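Local coordinates for inositol 2-dehydrogenase/D-chiro-inositol 3-dehydrogenase (Lactobacillus casei, PDB 4MIY), which oxidises myo-inositol and D-chiro-inositol to their keto forms, passing the hydride to NAD, at residues H155-V160 with V230-Y236; L208-A214 with V226-T231; D58-L62 with T82-A86. One frame throughout, in Å; residues are numbered along the deposited sequence.

Interaction 1 (H155-V160 with V230-Y236); sequences HINPNV and VTAQYGY
Asn157 and Pro158 lie within the curl of residues 230-236, and backbone bonds do much of the gripping. Asn157 O accepts from Ala232 N at 3.0 Å, in the carbonyl plane. Pro158 O accepts from Gln233 N on a lone pair, at 2.9 Å. Asn157 has its CG anti to the backbone N (chi1 177°), which brings ND2 to Val230 O at 3.1 Å. That bond is fairly straight. Packing is close here: Ile156 CG2 rests on Ala232 CB (3.5 Å) and touches CE2 of Tyr234, whose OH bonds Glu237.

The contact belongs to the mixed sheet of the C-terminal alpha/beta domain in this Gfo/Idh/MocA-type enzyme. Strand 148-156 lies between strands 223-229 and 237-244, and the loop joining those two bends round its end. Tyr236 turns its ring edge to Asn157 OD1 and Pro158 CD. Tyr236 OH receives a weak, bent bond from His155 NE2 at 2.9 Å. The two rings meet rim to rim, with planes 86° apart. Glu177 takes the other histidine nitrogen, ND1.

The solvent side is looser. There Gln233 NE2 reaches Asn159 OD1 at 2.9 Å. In return Asn159 ND2 reaches Gln233 OE1 at 3.1 Å. Both donors stand above the carbonyl planes they approach. Asn159 has a second modelled conformer, which makes this amide pair doubtful as a permanent link.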
ATOM      1  N   HIS A 155       5.886 -18.363  -6.459  1.00 13.63           N
ATOM      2  CA  HIS A 155       7.169 -18.240  -7.075  1.00 12.21           C
ATOM      3  C   HIS A 155       6.927 -17.952  -8.552  1.00 13.58           C
ATOM      4  O   HIS A 155       6.595 -18.800  -9.304  1.00 13.89           O
ATOM      5  CB  HIS A 155       8.011 -19.503  -6.849  1.00 14.16           C
ATOM      6  CG  HIS A 155       9.467 -19.327  -7.137  1.00 12.99           C
ATOM      7  ND1 HIS A 155      10.419 -20.198  -6.669  1.00 15.04           N
ATOM      8  CD2 HIS A 155      10.127 -18.420  -7.877  1.00 14.33           C
ATOM      9  CE1 HIS A 155      11.602 -19.811  -7.079  1.00 14.91           C
ATOM     10  NE2 HIS A 155      11.454 -18.734  -7.817  1.00 16.63           N
ATOM     11  N   ILE A 156       7.068 -16.680  -8.879  1.00 14.30           N
ATOM     12  CA  ILE A 156       6.693 -16.112 -10.154  1.00 12.96           C
ATOM     13  C   ILE A 156       7.951 -15.684 -10.920  1.00 13.70           C
ATOM     14  O   ILE A 156       8.789 -14.983 -10.419  1.00 13.82           O
ATOM     15  CB  ILE A 156       5.802 -14.896  -9.967  1.00 11.80           C
ATOM     16  CG1 ILE A 156       4.589 -15.210  -9.092  1.00 13.38           C
ATOM     17  CG2 ILE A 156       5.331 -14.348 -11.273  1.00 15.30           C
ATOM     18  CD1 ILE A 156       3.723 -16.258  -9.604  1.00 16.73           C
ATOM     19  N   ASN A 157       8.068 -16.163 -12.139  1.00 14.69           N
ATOM     20  CA  ASN A 157       9.190 -15.864 -12.997  1.00 14.57           C
ATOM     21  C   ASN A 157       8.639 -15.506 -14.374  1.00 15.24           C
ATOM     22  O   ASN A 157       7.645 -16.026 -14.776  1.00 15.26           O
ATOM     23  CB  ASN A 157      10.104 -17.086 -13.030  1.00 17.36           C
ATOM     24  CG  ASN A 157      11.267 -16.933 -13.947  1.00 22.04           C
ATOM     25  OD1 ASN A 157      12.278 -16.383 -13.591  1.00 21.29           O
ATOM     26  ND2 ASN A 157      11.120 -17.425 -15.145  1.00 21.60           N
ATOM     27  N   PRO A 158       9.283 -14.580 -15.060  1.00 14.71           N
ATOM     28  CA  PRO A 158       8.664 -14.075 -16.295  1.00 16.77           C
ATOM     29  C   PRO A 158       8.698 -15.021 -17.518  1.00 17.54           C
ATOM     30  O   PRO A 158       7.744 -15.132 -18.220  1.00 15.93           O
ATOM     31  CB  PRO A 158       9.464 -12.814 -16.572  1.00 16.76           C
ATOM     32  CG  PRO A 158      10.737 -12.966 -15.783  1.00 20.87           C
ATOM     33  CD  PRO A 158      10.431 -13.776 -14.626  1.00 16.01           C
ATOM     34  N   ASN A 159       9.820 -15.692 -17.706  1.00 17.19           N
ATOM     35  CA  ASN A 159      10.037 -16.571 -18.847  0.50 19.61           C
ATOM     36  C   ASN A 159      11.220 -17.497 -18.592  1.00 18.42           C
ATOM     37  O   ASN A 159      12.054 -17.205 -17.789  1.00 20.40           O
ATOM     38  CB  ASN A 159      10.296 -15.761 -20.129  0.50 18.97           C
ATOM     39  CG  ASN A 159       9.029 -15.415 -20.880  0.50 19.30           C
ATOM     40  OD1 ASN A 159       8.308 -16.290 -21.321  0.50 22.74           O
ATOM     41  ND2 ASN A 159       8.770 -14.131 -21.051  0.50 21.93           N
ATOM     42  N   VAL A 160      11.272 -18.600 -19.305  1.00 18.35           N
ATOM     43  CA  VAL A 160      12.348 -19.568 -19.148  1.00 19.44           C
ATOM     44  C   VAL A 160      13.104 -19.852 -20.419  1.00 22.48           C
ATOM     45  O   VAL A 160      12.638 -19.597 -21.481  1.00 23.64           O
ATOM     46  CB  VAL A 160      11.866 -20.875 -18.531  1.00 20.33           C
ATOM     47  CG1 VAL A 160      11.376 -20.604 -17.129  1.00 20.61           C
ATOM     48  CG2 VAL A 160      10.786 -21.516 -19.362  1.00 19.31           C
ATOM     49  N   VAL A 230       6.237 -19.904 -14.099  1.00 13.80           N
ATOM     50  CA  VAL A 230       7.531 -19.518 -14.638  1.00 15.36           C
ATOM     51  C   VAL A 230       7.514 -18.872 -16.027  1.00 16.52           C
ATOM     52  O   VAL A 230       8.525 -18.472 -16.524  1.00 16.12           O
ATOM     53  CB  VAL A 230       8.552 -20.693 -14.593  1.00 16.72           C
ATOM     54  CG1 VAL A 230       8.717 -21.205 -13.198  1.00 16.60           C
ATOM     55  CG2 VAL A 230       8.156 -21.795 -15.523  1.00 19.12           C
ATOM     56  N   THR A 231       6.334 -18.756 -16.602  1.00 14.00           N
ATOM     57  CA  THR A 231       6.133 -18.027 -17.838  1.00 15.88           C
ATOM     58  C   THR A 231       5.150 -16.865 -17.662  1.00 16.25           C
ATOM     59  O   THR A 231       4.438 -16.512 -18.546  1.00 15.70           O
ATOM     60  CB  THR A 231       5.637 -18.936 -19.003  1.00 17.05           C
ATOM     61  OG1 THR A 231       4.363 -19.472 -18.700  1.00 18.62           O
ATOM     62  CG2 THR A 231       6.572 -20.071 -19.258  1.00 17.16           C
ATOM     63  N   ALA A 232       5.174 -16.291 -16.480  1.00 15.28           N
ATOM     64  CA  ALA A 232       4.215 -15.310 -16.057  1.00 15.82           C
ATOM     65  C   ALA A 232       4.248 -13.974 -16.761  1.00 15.05           C
ATOM     66  O   ALA A 232       3.349 -13.223 -16.620  1.00 14.35           O
ATOM     67  CB  ALA A 232       4.368 -15.093 -14.563  1.00 13.30           C
ATOM     68  N   GLN A 233       5.336 -13.715 -17.467  1.00 14.16           N
ATOM     69  CA  GLN A 233       5.572 -12.538 -18.288  1.00 15.31           C
ATOM     70  C   GLN A 233       5.871 -11.215 -17.547  1.00 15.38           C
ATOM     71  O   GLN A 233       6.758 -10.512 -17.890  1.00 16.00           O
ATOM     72  CB  GLN A 233       4.462 -12.312 -19.324  1.00 15.96           C
ATOM     73  CG  GLN A 233       4.140 -13.514 -20.197  1.00 15.46           C
ATOM     74  CD  GLN A 233       5.320 -14.012 -20.981  1.00 17.86           C
ATOM     75  OE1 GLN A 233       5.893 -13.300 -21.741  1.00 21.44           O
ATOM     76  NE2 GLN A 233       5.669 -15.246 -20.779  1.00 18.21           N
ATOM     77  N   TYR A 234       5.106 -10.927 -16.511  1.00 13.53           N
ATOM     78  CA  TYR A 234       5.088  -9.589 -15.963  1.00 12.77           C
ATOM     79  C   TYR A 234       6.323  -9.232 -15.129  1.00 14.30           C
ATOM     80  O   TYR A 234       6.665  -8.114 -15.029  1.00 13.70           O
ATOM     81  CB  TYR A 234       3.807  -9.323 -15.149  1.00 12.18           C
ATOM     82  CG  TYR A 234       3.772  -9.886 -13.751  1.00 12.55           C
ATOM     83  CD1 TYR A 234       4.321  -9.204 -12.706  1.00 12.25           C
ATOM     84  CD2 TYR A 234       3.189 -11.083 -13.487  1.00 12.93           C
ATOM     85  CE1 TYR A 234       4.297  -9.703 -11.452  1.00 12.94           C
ATOM     86  CE2 TYR A 234       3.168 -11.593 -12.228  1.00 13.40           C
ATOM     87  CZ  TYR A 234       3.708 -10.892 -11.219  1.00 14.56           C
ATOM     88  OH  TYR A 234       3.715 -11.383  -9.945  1.00 15.02           O
ATOM     89  N   GLY A 235       6.935 -10.225 -14.522  1.00 14.64           N
ATOM     90  CA  GLY A 235       7.984 -10.002 -13.571  1.00 15.75           C
ATOM     91  C   GLY A 235       8.441 -11.221 -12.799  1.00 13.78           C
ATOM     92  O   GLY A 235       7.924 -12.280 -12.971  1.00 14.51           O
ATOM     93  N   TYR A 236       9.472 -11.015 -11.993  1.00 13.65           N
ATOM     94  CA  TYR A 236       9.932 -11.969 -11.022  1.00 14.13           C
ATOM     95  C   TYR A 236       9.440 -11.554  -9.645  1.00 14.10           C
ATOM     96  O   TYR A 236       9.682 -10.466  -9.212  1.00 16.24           O
ATOM     97  CB  TYR A 236      11.470 -12.131 -11.027  1.00 15.61           C
ATOM     98  CG  TYR A 236      11.912 -13.219 -10.079  1.00 14.11           C
ATOM     99  CD1 TYR A 236      11.913 -14.529 -10.474  1.00 16.07           C
ATOM    100  CD2 TYR A 236      12.261 -12.952  -8.769  1.00 15.10           C
ATOM    101  CE1 TYR A 236      12.247 -15.504  -9.630  1.00 15.35           C
ATOM    102  CE2 TYR A 236      12.599 -13.942  -7.921  1.00 16.61           C
ATOM    103  CZ  TYR A 236      12.572 -15.218  -8.336  1.00 18.73           C
ATOM    104  OH  TYR A 236      12.896 -16.225  -7.478  1.00 18.37           O
TER

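Interaction 2 (L208-A214 with V226-T231); sequences LHDPQLA and VLVHVT
Asp210 holds the backbone N-H of Val230 and both the hydroxyl and N-H of Thr231. These bonds sit just beyond the beta hairpin of strands 212-218 and 223-229, at its open end. Asp210 OD2 takes the hydroxyl of Thr231, with Thr231 OG1 at 2.6 Å and nearly in line with the C-O bond. The N-H of Thr231 adds a weak bond to the same oxygen. Asp210 OD1 is met on its syn side by Val230 N, at 2.9 Å and almost straight (170°). Three N-H or O-H groups thus converge on one buried carboxylate, an arrangement that would favour its charged form. The extended first torsion of Asp210 (chi1 -166°) swings the carboxylate across to residues 230-231.

Within the hairpin, Gln212 and Val228 form an antiparallel hydrogen-bonded pair, with Gln212 N to Val228 O at 2.9 Å. Ala214 and Val226 form a second such pair. Leu213 and Leu227 make the non-hydrogen-bonded pair between them. The peptide before Pro211 is cis, where the chain passes from Asp210 into the strand.

Side chains pack on both faces of the hairpin. Ala214 and Val226 share one with Gln212 and Val228, and helix 168-185 covers it through Leu174. Gln212 turns its NE2 back to His209 O, while OE1 bonds Gln321. Leu213 and Leu227 are on the other face, where a neighbouring subunit packs; it also touches Pro211. Leu213 and Leu227 cross at their ends, CD2 to CD1 at 3.9 Å. The same Leu227 CD1 also meets Pro211 CB, at 4.0 Å.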
ATOM      1  N   LEU A 208       6.996 -29.174 -20.444  1.00 20.16           N
ATOM      2  CA  LEU A 208       6.827 -28.276 -19.315  1.00 18.98           C
ATOM      3  C   LEU A 208       5.401 -27.929 -19.063  1.00 17.25           C
ATOM      4  O   LEU A 208       4.728 -27.417 -19.919  1.00 19.82           O
ATOM      5  CB  LEU A 208       7.602 -27.005 -19.565  1.00 17.55           C
ATOM      6  CG  LEU A 208       7.436 -25.911 -18.522  1.00 16.85           C
ATOM      7  CD1 LEU A 208       7.931 -26.434 -17.206  1.00 16.92           C
ATOM      8  CD2 LEU A 208       8.175 -24.653 -18.956  1.00 20.02           C
ATOM      9  N   HIS A 209       4.950 -28.250 -17.869  1.00 16.33           N
ATOM     10  CA  HIS A 209       3.669 -27.802 -17.389  1.00 15.68           C
ATOM     11  C   HIS A 209       3.870 -26.513 -16.623  1.00 19.13           C
ATOM     12  O   HIS A 209       4.725 -26.435 -15.791  1.00 17.64           O
ATOM     13  CB  HIS A 209       3.065 -28.808 -16.445  1.00 17.49           C
ATOM     14  CG  HIS A 209       2.729 -30.107 -17.087  1.00 19.19           C
ATOM     15  ND1 HIS A 209       1.486 -30.381 -17.601  1.00 21.67           N
ATOM     16  CD2 HIS A 209       3.477 -31.210 -17.294  1.00 21.58           C
ATOM     17  CE1 HIS A 209       1.479 -31.608 -18.086  1.00 20.33           C
ATOM     18  NE2 HIS A 209       2.676 -32.133 -17.915  1.00 23.18           N
ATOM     19  N   ASP A 210       3.069 -25.524 -16.958  1.00 16.56           N
ATOM     20  CA  ASP A 210       3.078 -24.250 -16.288  1.00 15.91           C
ATOM     21  C   ASP A 210       1.708 -23.618 -16.389  1.00 17.39           C
ATOM     22  O   ASP A 210       1.181 -23.475 -17.438  1.00 18.06           O
ATOM     23  CB  ASP A 210       4.108 -23.343 -16.915  1.00 17.88           C
ATOM     24  CG  ASP A 210       4.424 -22.117 -16.067  1.00 19.72           C
ATOM     25  OD1 ASP A 210       4.718 -22.276 -14.893  1.00 17.85           O
ATOM     26  OD2 ASP A 210       4.389 -21.045 -16.613  1.00 17.84           O
ATOM     27  N   PRO A 211       1.153 -23.214 -15.260  1.00 16.19           N
ATOM     28  CA  PRO A 211       1.713 -23.237 -13.922  1.00 16.63           C
ATOM     29  C   PRO A 211       1.641 -24.570 -13.236  1.00 15.30           C
ATOM     30  O   PRO A 211       1.097 -25.467 -13.783  1.00 17.05           O
ATOM     31  CB  PRO A 211       0.868 -22.188 -13.189  1.00 14.16           C
ATOM     32  CG  PRO A 211      -0.313 -22.131 -13.863  1.00 19.58           C
ATOM     33  CD  PRO A 211      -0.023 -22.375 -15.315  1.00 17.23           C
ATOM     34  N   GLN A 212       2.212 -24.672 -12.048  1.00 14.74           N
ATOM     35  CA  GLN A 212       2.101 -25.852 -11.212  1.00 14.94           C
ATOM     36  C   GLN A 212       1.680 -25.442  -9.813  1.00 15.82           C
ATOM     37  O   GLN A 212       2.071 -24.402  -9.346  1.00 15.98           O
ATOM     38  CB  GLN A 212       3.403 -26.654 -11.162  1.00 16.53           C
ATOM     39  CG  GLN A 212       3.816 -27.141 -12.508  1.00 16.71           C
ATOM     40  CD  GLN A 212       4.970 -28.081 -12.519  1.00 16.20           C
ATOM     41  OE1 GLN A 212       5.218 -28.785 -11.589  1.00 18.60           O
ATOM     42  NE2 GLN A 212       5.669 -28.092 -13.612  1.00 18.09           N
ATOM     43  N   LEU A 213       0.862 -26.246  -9.182  1.00 14.94           N
ATOM     44  CA  LEU A 213       0.462 -26.006  -7.826  1.00 15.51           C
ATOM     45  C   LEU A 213       1.060 -27.079  -6.953  1.00 18.12           C
ATOM     46  O   LEU A 213       0.888 -28.232  -7.232  1.00 19.95           O
ATOM     47  CB  LEU A 213      -1.034 -26.039  -7.719  1.00 15.73           C
ATOM     48  CG  LEU A 213      -1.784 -24.944  -8.488  1.00 15.08           C
ATOM     49  CD1 LEU A 213      -3.242 -25.222  -8.531  1.00 17.60           C
ATOM     50  CD2 LEU A 213      -1.539 -23.606  -7.861  1.00 18.01           C
ATOM     51  N   ALA A 214       1.789 -26.677  -5.917  1.00 16.57           N
ATOM     52  CA  ALA A 214       2.400 -27.598  -4.983  1.00 16.00           C
ATOM     53  C   ALA A 214       1.756 -27.474  -3.629  1.00 18.19           C
ATOM     54  O   ALA A 214       1.696 -26.405  -3.093  1.00 18.61           O
ATOM     55  CB  ALA A 214       3.878 -27.332  -4.878  1.00 17.95           C
ATOM     56  N   VAL A 226       1.785 -23.625  -2.713  1.00 14.06           N
ATOM     57  CA  VAL A 226       2.696 -22.850  -3.525  1.00 14.48           C
ATOM     58  C   VAL A 226       2.247 -22.816  -4.985  1.00 14.83           C
ATOM     59  O   VAL A 226       1.965 -23.818  -5.546  1.00 16.49           O
ATOM     60  CB  VAL A 226       4.133 -23.395  -3.487  1.00 14.70           C
ATOM     61  CG1 VAL A 226       5.078 -22.440  -4.141  1.00 14.81           C
ATOM     62  CG2 VAL A 226       4.585 -23.618  -2.117  1.00 15.67           C
ATOM     63  N   LEU A 227       2.162 -21.617  -5.534  1.00 13.14           N
ATOM     64  CA  LEU A 227       1.993 -21.395  -6.954  1.00 13.53           C
ATOM     65  C   LEU A 227       3.336 -21.211  -7.607  1.00 14.75           C
ATOM     66  O   LEU A 227       4.068 -20.328  -7.259  1.00 13.97           O
ATOM     67  CB  LEU A 227       1.157 -20.147  -7.205  1.00 16.50           C
ATOM     68  CG  LEU A 227       1.059 -19.655  -8.653  1.00 13.54           C
ATOM     69  CD1 LEU A 227       0.371 -20.688  -9.543  1.00 16.04           C
ATOM     70  CD2 LEU A 227       0.330 -18.365  -8.672  1.00 18.67           C
ATOM     71  N   VAL A 228       3.649 -22.089  -8.552  1.00 15.43           N
ATOM     72  CA  VAL A 228       4.841 -21.970  -9.362  1.00 14.34           C
ATOM     73  C   VAL A 228       4.402 -21.559 -10.765  1.00 14.21           C
ATOM     74  O   VAL A 228       3.639 -22.213 -11.356  1.00 15.68           O
ATOM     75  CB  VAL A 228       5.638 -23.288  -9.396  1.00 16.52           C
ATOM     76  CG1 VAL A 228       6.771 -23.216 -10.375  1.00 18.29           C
ATOM     77  CG2 VAL A 228       6.147 -23.633  -8.047  1.00 17.11           C
ATOM     78  N   HIS A 229       4.882 -20.425 -11.221  1.00 14.23           N
ATOM     79  CA  HIS A 229       4.463 -19.859 -12.482  1.00 14.51           C
ATOM     80  C   HIS A 229       5.644 -19.209 -13.142  1.00 13.54           C
ATOM     81  O   HIS A 229       5.988 -18.128 -12.829  1.00 14.95           O
ATOM     82  CB  HIS A 229       3.338 -18.831 -12.280  1.00 13.08           C
ATOM     83  CG  HIS A 229       2.666 -18.406 -13.543  1.00 13.48           C
ATOM     84  ND1 HIS A 229       1.788 -17.361 -13.600  1.00 15.33           N
ATOM     85  CD2 HIS A 229       2.756 -18.887 -14.799  1.00 14.70           C
ATOM     86  CE1 HIS A 229       1.365 -17.215 -14.834  1.00 13.68           C
ATOM     87  NE2 HIS A 229       1.925 -18.135 -15.581  1.00 14.24           N
ATOM     88  N   VAL A 230       6.237 -19.904 -14.099  1.00 13.80           N
ATOM     89  CA  VAL A 230       7.531 -19.518 -14.638  1.00 15.36           C
ATOM     90  C   VAL A 230       7.514 -18.872 -16.027  1.00 16.52           C
ATOM     91  O   VAL A 230       8.525 -18.472 -16.524  1.00 16.12           O
ATOM     92  CB  VAL A 230       8.552 -20.693 -14.593  1.00 16.72           C
ATOM     93  CG1 VAL A 230       8.717 -21.205 -13.198  1.00 16.60           C
ATOM     94  CG2 VAL A 230       8.156 -21.795 -15.523  1.00 19.12           C
ATOM     95  N   THR A 231       6.334 -18.756 -16.602  1.00 14.00           N
ATOM     96  CA  THR A 231       6.133 -18.027 -17.838  1.00 15.88           C
ATOM     97  C   THR A 231       5.150 -16.865 -17.662  1.00 16.25           C
ATOM     98  O   THR A 231       4.438 -16.512 -18.546  1.00 15.70           O
ATOM     99  CB  THR A 231       5.637 -18.936 -19.003  1.00 17.05           C
ATOM    100  OG1 THR A 231       4.363 -19.472 -18.700  1.00 18.62           O
ATOM    101  CG2 THR A 231       6.572 -20.071 -19.258  1.00 17.16           C
TER

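Interaction 3 (D58-L62 with T82-A86); sequences DTSLL and TVLKA
Lys85 runs from its helix alongside Leu62, Asp58 and Thr59. Lys85 CB meets Leu62 CD1 at 3.8 Å, and the two side chains cross at about a right angle. CG carries the chain onward to the polar residues. Lys85 CD comes beside Asp58 OD2 at 3.7 Å, and Lys85 CE lies against Thr59 OG1 at 3.2 Å. The chain then bends at its last torsion (chi4 113°). Lys85 NZ stays 4.2 Å from Asp58 OD2, too far for a salt bridge. A water fills the step: it accepts from NZ and donates to Asp58 OD2.

Both segments belong to the NAD-binding Rossmann fold. The short helical turn 58-61 precedes strand 69-72 of the parallel sheet, and helix 79-86 follows it. Both lean on that strand, Leu62 on Val70 and Thr82 on Val72.

Asp58 OD2 also takes the hydroxyl of Thr82, with Thr82 OG1 at 2.8 Å on the anti side of the carboxylate. One oxygen therefore serves both the threonine and the water. Ala78 O, one turn earlier, is a second acceptor for the same hydroxyl, so the two share its proton. With an alanine here the carboxylate is gone, and Thr82 OG1 would probably be left without this partner across the contact and the Lys85 ammonium without its water-relayed counter-charge, its end freer to swing.

Further along, the contact is packing round Leu62. Its two methyls meet Ala86: Leu62 CD1 lies near Ala86 N, and Leu62 CD2 against Ala86 CB at 3.7 Å. Ile93 of strand 92-95 meets this alanine as well.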
ATOM      1  N   ASP A  58      39.166 -31.378  -9.679  1.00 32.98           N
ATOM      2  CA  ASP A  58      38.778 -31.150  -8.313  1.00 29.55           C
ATOM      3  C   ASP A  58      39.704 -31.884  -7.364  1.00 36.18           C
ATOM      4  O   ASP A  58      40.027 -31.382  -6.317  1.00 33.19           O
ATOM      5  CB  ASP A  58      37.290 -31.435  -8.090  1.00 31.51           C
ATOM      6  CG  ASP A  58      36.918 -32.832  -8.362  1.00 38.50           C
ATOM      7  OD1 ASP A  58      37.728 -33.543  -8.957  1.00 38.43           O
ATOM      8  OD2 ASP A  58      35.816 -33.236  -7.970  1.00 37.61           O
ATOM      9  N   THR A  59      40.168 -33.064  -7.757  1.00 32.94           N
ATOM     10  CA  THR A  59      40.993 -33.860  -6.860  1.00 31.05           C
ATOM     11  C   THR A  59      42.301 -33.141  -6.537  1.00 31.69           C
ATOM     12  O   THR A  59      42.728 -33.073  -5.408  1.00 32.75           O
ATOM     13  CB  THR A  59      41.283 -35.286  -7.427  1.00 36.89           C
ATOM     14  OG1 THR A  59      40.088 -36.063  -7.450  1.00 39.48           O
ATOM     15  CG2 THR A  59      42.230 -35.991  -6.532  1.00 34.92           C
ATOM     16  N   SER A  60      42.904 -32.560  -7.536  1.00 31.53           N
ATOM     17  CA  SER A  60      44.141 -31.882  -7.325  1.00 30.93           C
ATOM     18  C   SER A  60      43.982 -30.563  -6.566  1.00 33.83           C
ATOM     19  O   SER A  60      44.907 -30.089  -5.944  1.00 32.52           O
ATOM     20  CB  SER A  60      44.822 -31.617  -8.651  1.00 35.62           C
ATOM     21  OG  SER A  60      43.963 -30.987  -9.550  1.00 38.20           O
ATOM     22  N   LEU A  61      42.811 -29.959  -6.667  1.00 31.08           N
ATOM     23  CA  LEU A  61      42.601 -28.674  -6.010  1.00 28.14           C
ATOM     24  C   LEU A  61      42.513 -28.959  -4.552  1.00 28.78           C
ATOM     25  O   LEU A  61      43.073 -28.263  -3.751  1.00 28.59           O
ATOM     26  CB  LEU A  61      41.336 -27.955  -6.520  1.00 29.36           C
ATOM     27  CG  LEU A  61      40.958 -26.587  -5.921  1.00 28.18           C
ATOM     28  CD1 LEU A  61      40.315 -25.721  -6.948  1.00 27.28           C
ATOM     29  CD2 LEU A  61      40.053 -26.735  -4.776  1.00 25.07           C
ATOM     30  N   LEU A  62      41.813 -30.022  -4.246  1.00 26.96           N
ATOM     31  CA  LEU A  62      41.526 -30.396  -2.901  1.00 27.30           C
ATOM     32  C   LEU A  62      42.723 -30.885  -2.116  1.00 29.54           C
ATOM     33  O   LEU A  62      42.643 -31.036  -0.934  1.00 33.82           O
ATOM     34  CB  LEU A  62      40.454 -31.449  -2.874  1.00 27.57           C
ATOM     35  CG  LEU A  62      39.042 -30.963  -3.208  1.00 29.46           C
ATOM     36  CD1 LEU A  62      38.116 -32.137  -3.396  1.00 31.56           C
ATOM     37  CD2 LEU A  62      38.489 -30.080  -2.124  1.00 31.49           C
ATOM     38  N   THR A  82      32.060 -34.608  -5.785  1.00 32.13           N
ATOM     39  CA  THR A  82      33.013 -33.604  -5.410  1.00 30.87           C
ATOM     40  C   THR A  82      32.945 -33.337  -3.912  1.00 32.02           C
ATOM     41  O   THR A  82      33.953 -33.206  -3.273  1.00 27.98           O
ATOM     42  CB  THR A  82      32.787 -32.355  -6.203  1.00 29.11           C
ATOM     43  OG1 THR A  82      33.073 -32.611  -7.565  1.00 33.94           O
ATOM     44  CG2 THR A  82      33.678 -31.201  -5.706  1.00 27.20           C
ATOM     45  N   VAL A  83      31.750 -33.272  -3.371  1.00 27.85           N
ATOM     46  CA  VAL A  83      31.558 -33.080  -1.969  1.00 27.65           C
ATOM     47  C   VAL A  83      32.123 -34.241  -1.191  1.00 31.53           C
ATOM     48  O   VAL A  83      32.712 -34.064  -0.150  1.00 29.36           O
ATOM     49  CB  VAL A  83      30.074 -32.823  -1.616  1.00 28.65           C
ATOM     50  CG1 VAL A  83      29.865 -32.833  -0.212  1.00 28.34           C
ATOM     51  CG2 VAL A  83      29.634 -31.466  -2.170  1.00 28.59           C
ATOM     52  N   LEU A  84      31.944 -35.445  -1.702  1.00 29.25           N
ATOM     53  CA  LEU A  84      32.509 -36.607  -1.056  1.00 30.77           C
ATOM     54  C   LEU A  84      34.022 -36.585  -1.133  1.00 27.56           C
ATOM     55  O   LEU A  84      34.647 -36.972  -0.219  1.00 34.96           O
ATOM     56  CB  LEU A  84      31.972 -37.904  -1.636  1.00 32.05           C
ATOM     57  CG  LEU A  84      30.488 -38.161  -1.551  1.00 32.21           C
ATOM     58  CD1 LEU A  84      30.126 -39.212  -2.517  1.00 36.15           C
ATOM     59  CD2 LEU A  84      30.126 -38.565  -0.200  1.00 29.53           C
ATOM     60  N   LYS A  85      34.592 -36.081  -2.178  0.82 27.22           N
ATOM     61  CA  LYS A  85      36.030 -35.929  -2.189  0.82 27.18           C
ATOM     62  C   LYS A  85      36.558 -34.896  -1.230  0.82 29.93           C
ATOM     63  O   LYS A  85      37.594 -35.044  -0.655  0.82 31.43           O
ATOM     64  CB  LYS A  85      36.505 -35.553  -3.548  0.82 28.24           C
ATOM     65  CG  LYS A  85      36.596 -36.684  -4.513  0.82 34.70           C
ATOM     66  CD  LYS A  85      36.540 -36.127  -5.837  0.82 33.29           C
ATOM     67  CE  LYS A  85      37.067 -37.049  -6.821  0.82 38.98           C
ATOM     68  NZ  LYS A  85      35.895 -37.373  -7.586  0.82 39.56           N
ATOM     69  N   ALA A  86      35.817 -33.830  -1.032  1.00 30.29           N
ATOM     70  CA  ALA A  86      36.261 -32.769  -0.156  1.00 25.42           C
ATOM     71  C   ALA A  86      36.136 -33.195   1.291  1.00 29.91           C
ATOM     72  O   ALA A  86      36.848 -32.719   2.144  1.00 27.65           O
ATOM     73  CB  ALA A  86      35.456 -31.494  -0.440  1.00 26.79           C
TER
HETATM   74  O   HOH W   1      34.508 -35.600  -8.598  1.00 38.11           O

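Interactions 1 and 2 are neighbours in one sheet and share Val230 and Thr231. Their centres are 10 Å apart. Strand 148-156 runs beside strand 223-229, with His155 N 2.8 Å from Leu227 O and Asn157 N 2.9 Å from His229 O. Ile156 CD1 also packs on His229 CB. Both contacts touch a second subunit. Interaction 3 stands apart in the Rossmann domain, its centre 36 Å from each of the others. The bound NAD lies between: the Tyr236 side chain of interaction 1 is about 8 Å from it, and the Thr82 side chain of interaction 3 about 5 Å. In interaction 2 the side chain of Val230 is about 13 Å from the bound NAD.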